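Local coordinates for phosphoprotein (Lettuce necrotic yellows virus, PDB 3T4R) that probably serves as a non-catalytic polymerase cofactor, holding the viral polymerase L on the nucleoprotein-RNA template and keeping soluble nucleoprotein from coating non-genomic RNA, at residues E60-I63 with A64-L68; E49-E52 with K53-E57. All coordinates share one frame; numbering follows the deposited sequence.

In the fold
Both contacts belong to helix 50-72, the long C-terminal helix of the phosphoprotein's helical C-terminal domain. Interaction 2 comes first along the chain, where the helix begins after Glu49; interaction 1 follows further along, with the two centres about 17 Å apart. A two-residue gap separates the end of interaction 2 at Glu57 from the start of interaction 1 at Glu60, and the two do not otherwise touch. The 49-57 stretch lies beside helix 36-41 and the loop carrying Leu15 and Asp16, whereas the 60-68 stretch leans on helix 27-33. Each is a surface contact, about 10 and 11 Å from the centre of the chain. The bound magnesium ion is remote, about 13 Å from the side chain of Asn61.

Interaction 1: residues E60-I63 with A64-L68; sequences ENHI and ALMAL
On helix 50-72, the long C-terminal helix of this helical domain, Met66 (deposited as selenomethionine) meets His62 and Ile63 from the preceding turn. The backbone here runs in regular alpha-helical fashion. Ala64 N, Leu65 N, Met66 N and Ala67 N bond to the carbonyls of Glu60, Asn61, His62 and Ile63; of these, Leu65 N to Asn61 O is the longest at 3.2 Å and the least straight.

On top of this scaffold, the Met66 side chain folds back over the preceding turn. The His62 ring leans along the helix toward it, because CG is turned anti to the backbone N (chi1 -167°), and it presents its CD2 edge. Met66 CG sits in the ring plane at that edge, 3.5 Å from His62 CD2. The selenium lies further off, with Met66 SE 4.8 Å from the centroid of the His62 ring and 59° from the ring normal, an oblique approach rather than one over the face. A bend at chi3 (-72°) then brings the methyl back against the helix, where Met66 CE reaches Ile63 CG1 at 3.7 Å. The 3.3 Å between Met66 CE and Ile63 CA is short for two carbons and so doubtful in detail.

The neighbouring face of the helix turns toward helix 27-33: Asn61 ND2 is hydrogen-bonded to Leu33 O, and Ala64 and Leu65 rest on Phe32. His62 also touches Leu33 and Tyr25, so the His62 side chain stands between Met66 and the rest of the domain.

Across the turn the side chains thus meet through carbon and selenium, by dispersion and van der Waals contact, and the directional polar bonding between the two segments is carried by the helix backbone.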
# COMPACT_ATOMS: atom_id res chain seq x y z
N GLU A 60 -2.99 0.47 -8.07
CA GLU A 60 -2.63 -0.43 -9.15
C GLU A 60 -2.32 -1.85 -8.66
O GLU A 60 -2.74 -2.82 -9.27
CB GLU A 60 -1.48 0.14 -9.95
CG GLU A 60 -1.76 0.19 -11.40
CD GLU A 60 -2.63 1.39 -11.78
OE1 GLU A 60 -2.10 2.54 -11.54
OE2 GLU A 60 -3.81 1.18 -12.34
N ASN A 61 -1.66 -1.97 -7.53
CA ASN A 61 -1.25 -3.22 -6.99
C ASN A 61 -2.45 -3.86 -6.42
O ASN A 61 -2.57 -5.03 -6.43
CB ASN A 61 -0.25 -3.01 -5.86
CG ASN A 61 1.13 -2.59 -6.35
OD1 ASN A 61 1.47 -2.77 -7.51
ND2 ASN A 61 1.94 -2.07 -5.45
N HIS A 62 -3.33 -3.09 -5.83
CA HIS A 62 -4.52 -3.68 -5.25
C HIS A 62 -5.42 -4.21 -6.33
O HIS A 62 -6.10 -5.17 -6.12
CB HIS A 62 -5.26 -2.66 -4.40
CG HIS A 62 -6.32 -3.24 -3.52
ND1 HIS A 62 -6.51 -2.79 -2.22
CD2 HIS A 62 -7.29 -4.20 -3.76
CE1 HIS A 62 -7.54 -3.45 -1.70
NE2 HIS A 62 -8.03 -4.31 -2.62
N ILE A 63 -5.42 -3.54 -7.49
CA ILE A 63 -6.21 -3.91 -8.68
C ILE A 63 -5.70 -5.26 -9.16
O ILE A 63 -6.48 -6.16 -9.35
CB ILE A 63 -6.07 -2.82 -9.84
CG1 ILE A 63 -6.93 -1.60 -9.58
CG2 ILE A 63 -6.33 -3.37 -11.20
CD1 ILE A 63 -6.32 -0.38 -10.23
N ALA A 64 -4.39 -5.38 -9.30
CA ALA A 64 -3.74 -6.64 -9.63
C ALA A 64 -4.21 -7.78 -8.73
O ALA A 64 -4.54 -8.84 -9.22
CB ALA A 64 -2.22 -6.50 -9.59
N LEU A 65 -4.25 -7.53 -7.42
CA LEU A 65 -4.55 -8.54 -6.43
C LEU A 65 -5.96 -8.97 -6.57
O LEU A 65 -6.23 -10.17 -6.59
CB LEU A 65 -4.39 -7.96 -5.05
CG LEU A 65 -4.01 -8.82 -3.89
CD1 LEU A 65 -3.84 -10.31 -4.23
CD2 LEU A 65 -2.70 -8.25 -3.39
N MSE A 66 -6.85 -8.00 -6.66
CA MSE A 66 -8.27 -8.25 -6.84
C MSE A 66 -8.52 -9.08 -8.09
O MSE A 66 -9.31 -10.00 -8.07
CB MSE A 66 -9.08 -6.95 -6.97
CG MSE A 66 -9.37 -6.17 -5.71
SE MSE A 66 -10.36 -4.53 -6.19
CE MSE A 66 -9.06 -3.36 -7.07
N ALA A 67 -7.89 -8.71 -9.20
CA ALA A 67 -8.14 -9.38 -10.45
C ALA A 67 -7.85 -10.88 -10.32
O ALA A 67 -8.58 -11.72 -10.87
CB ALA A 67 -7.27 -8.80 -11.46
N LEU A 68 -6.74 -11.16 -9.64
CA LEU A 68 -6.23 -12.49 -9.41
C LEU A 68 -7.18 -13.28 -8.53
O LEU A 68 -7.37 -14.45 -8.75
CB LEU A 68 -4.86 -12.35 -8.75
CG LEU A 68 -3.59 -12.70 -9.55
CD1 LEU A 68 -3.76 -12.80 -11.10
CD2 LEU A 68 -2.46 -11.75 -9.19

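Interaction 2: residues E49-E52 with K53-E57; sequences ELKE and KIQNE
One face of the Gln55 amide is turned to Lys51: Lys51 CG stands almost directly over Gln55 NE2 at 3.8 Å, and Lys51 O lies over the same face, 3.7 Å from Gln55 CD. Lys51 CE comes in more obliquely from that side. The Glu52 carboxylate is nearly parallel to this amide, 12° between the planes, but displaced from it, and the touch is made by Glu52 CG, 4.0 Å from Gln55 OE1. The Asn56 amide has Glu52 O over one face, 3.2 Å from Asn56 ND2, where the N-H bonds of ND2 do not point, so the pair is not hydrogen-bonded.

This is the first part of helix 50-72, with Glu49 at the N-cap position. Lys53 N bonds to Glu49 O from well above the carbonyl plane, whereas Ile54 N to Leu50 O is nearly straight, 2.9 Å and 175° at the hydrogen. The polar ends of Lys51 and Gln55 both reach to the loop before helix 19-22: Lys51 NZ forms a salt bridge with Asp16, and Gln55 NE2 donates to Leu15 O. Toward the interior, Leu50 CG meets Ile54 CD1 at 3.7 Å, and Ile54, buried, continues onto Ile38, Leu15 and Leu46.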
# COMPACT_ATOMS: atom_id res chain seq x y z
N GLU A 49 2.05 16.11 -3.81
CA GLU A 49 1.09 15.14 -4.27
C GLU A 49 1.88 13.96 -4.74
O GLU A 49 1.56 13.33 -5.76
CB GLU A 49 0.14 15.71 -5.33
CG GLU A 49 -1.28 15.21 -5.01
CD GLU A 49 -1.46 14.77 -3.45
OE1 GLU A 49 -2.29 13.71 -3.16
OE2 GLU A 49 -0.89 15.56 -2.59
N LEU A 50 2.95 13.74 -3.96
CA LEU A 50 3.66 12.51 -3.87
C LEU A 50 2.61 11.56 -3.37
O LEU A 50 2.56 10.38 -3.77
CB LEU A 50 4.82 12.68 -2.88
CG LEU A 50 5.79 11.52 -2.78
CD1 LEU A 50 6.30 11.07 -4.16
CD2 LEU A 50 6.95 11.98 -1.90
N LYS A 51 1.77 12.09 -2.47
CA LYS A 51 0.66 11.37 -1.91
C LYS A 51 -0.20 10.77 -3.03
O LYS A 51 -0.43 9.57 -3.08
CB LYS A 51 -0.14 12.32 -1.01
CG LYS A 51 -1.28 11.70 -0.22
CD LYS A 51 -1.68 12.62 0.92
CE LYS A 51 -2.99 12.13 1.48
NZ LYS A 51 -3.27 12.65 2.86
N GLU A 52 -0.65 11.58 -3.96
CA GLU A 52 -1.51 11.04 -4.99
C GLU A 52 -0.75 10.06 -5.84
O GLU A 52 -1.33 9.11 -6.28
CB GLU A 52 -2.11 12.13 -5.88
CG GLU A 52 -3.61 12.01 -6.07
CD GLU A 52 -4.30 13.37 -6.35
OE1 GLU A 52 -4.44 13.70 -7.55
OE2 GLU A 52 -4.70 14.13 -5.41
N LYS A 53 0.53 10.33 -6.11
CA LYS A 53 1.40 9.44 -6.90
C LYS A 53 1.46 8.01 -6.33
O LYS A 53 1.14 7.03 -7.00
CB LYS A 53 2.81 10.01 -7.02
CG LYS A 53 3.65 9.51 -8.29
CD LYS A 53 5.14 9.81 -8.09
CE LYS A 53 6.06 8.55 -8.15
NZ LYS A 53 6.22 7.92 -9.51
N ILE A 54 1.84 7.93 -5.06
CA ILE A 54 1.96 6.70 -4.36
C ILE A 54 0.65 5.97 -4.19
O ILE A 54 0.63 4.75 -4.35
CB ILE A 54 2.57 6.94 -3.00
CG1 ILE A 54 3.91 7.65 -3.19
CG2 ILE A 54 2.75 5.60 -2.23
CD1 ILE A 54 4.54 8.10 -1.93
N GLN A 55 -0.42 6.70 -3.84
CA GLN A 55 -1.76 6.13 -3.75
C GLN A 55 -2.11 5.46 -5.07
O GLN A 55 -2.64 4.34 -5.05
CB GLN A 55 -2.82 7.22 -3.52
CG GLN A 55 -2.91 7.77 -2.13
CD GLN A 55 -3.88 8.94 -2.03
OE1 GLN A 55 -4.30 9.50 -3.06
NE2 GLN A 55 -4.22 9.32 -0.82
N ASN A 56 -1.84 6.12 -6.19
CA ASN A 56 -2.05 5.55 -7.50
C ASN A 56 -1.27 4.21 -7.67
O ASN A 56 -1.79 3.22 -8.22
CB ASN A 56 -1.70 6.55 -8.61
CG ASN A 56 -2.76 7.66 -8.78
OD1 ASN A 56 -3.95 7.43 -8.52
ND2 ASN A 56 -2.33 8.84 -9.29
N GLU A 57 -0.03 4.20 -7.24
CA GLU A 57 0.79 2.99 -7.38
C GLU A 57 0.19 1.83 -6.56
O GLU A 57 0.18 0.69 -7.03
CB GLU A 57 2.25 3.23 -6.94
CG GLU A 57 3.03 4.15 -7.86
CD GLU A 57 4.03 3.43 -8.70
OE1 GLU A 57 3.69 2.34 -9.24
OE2 GLU A 57 5.16 3.96 -8.86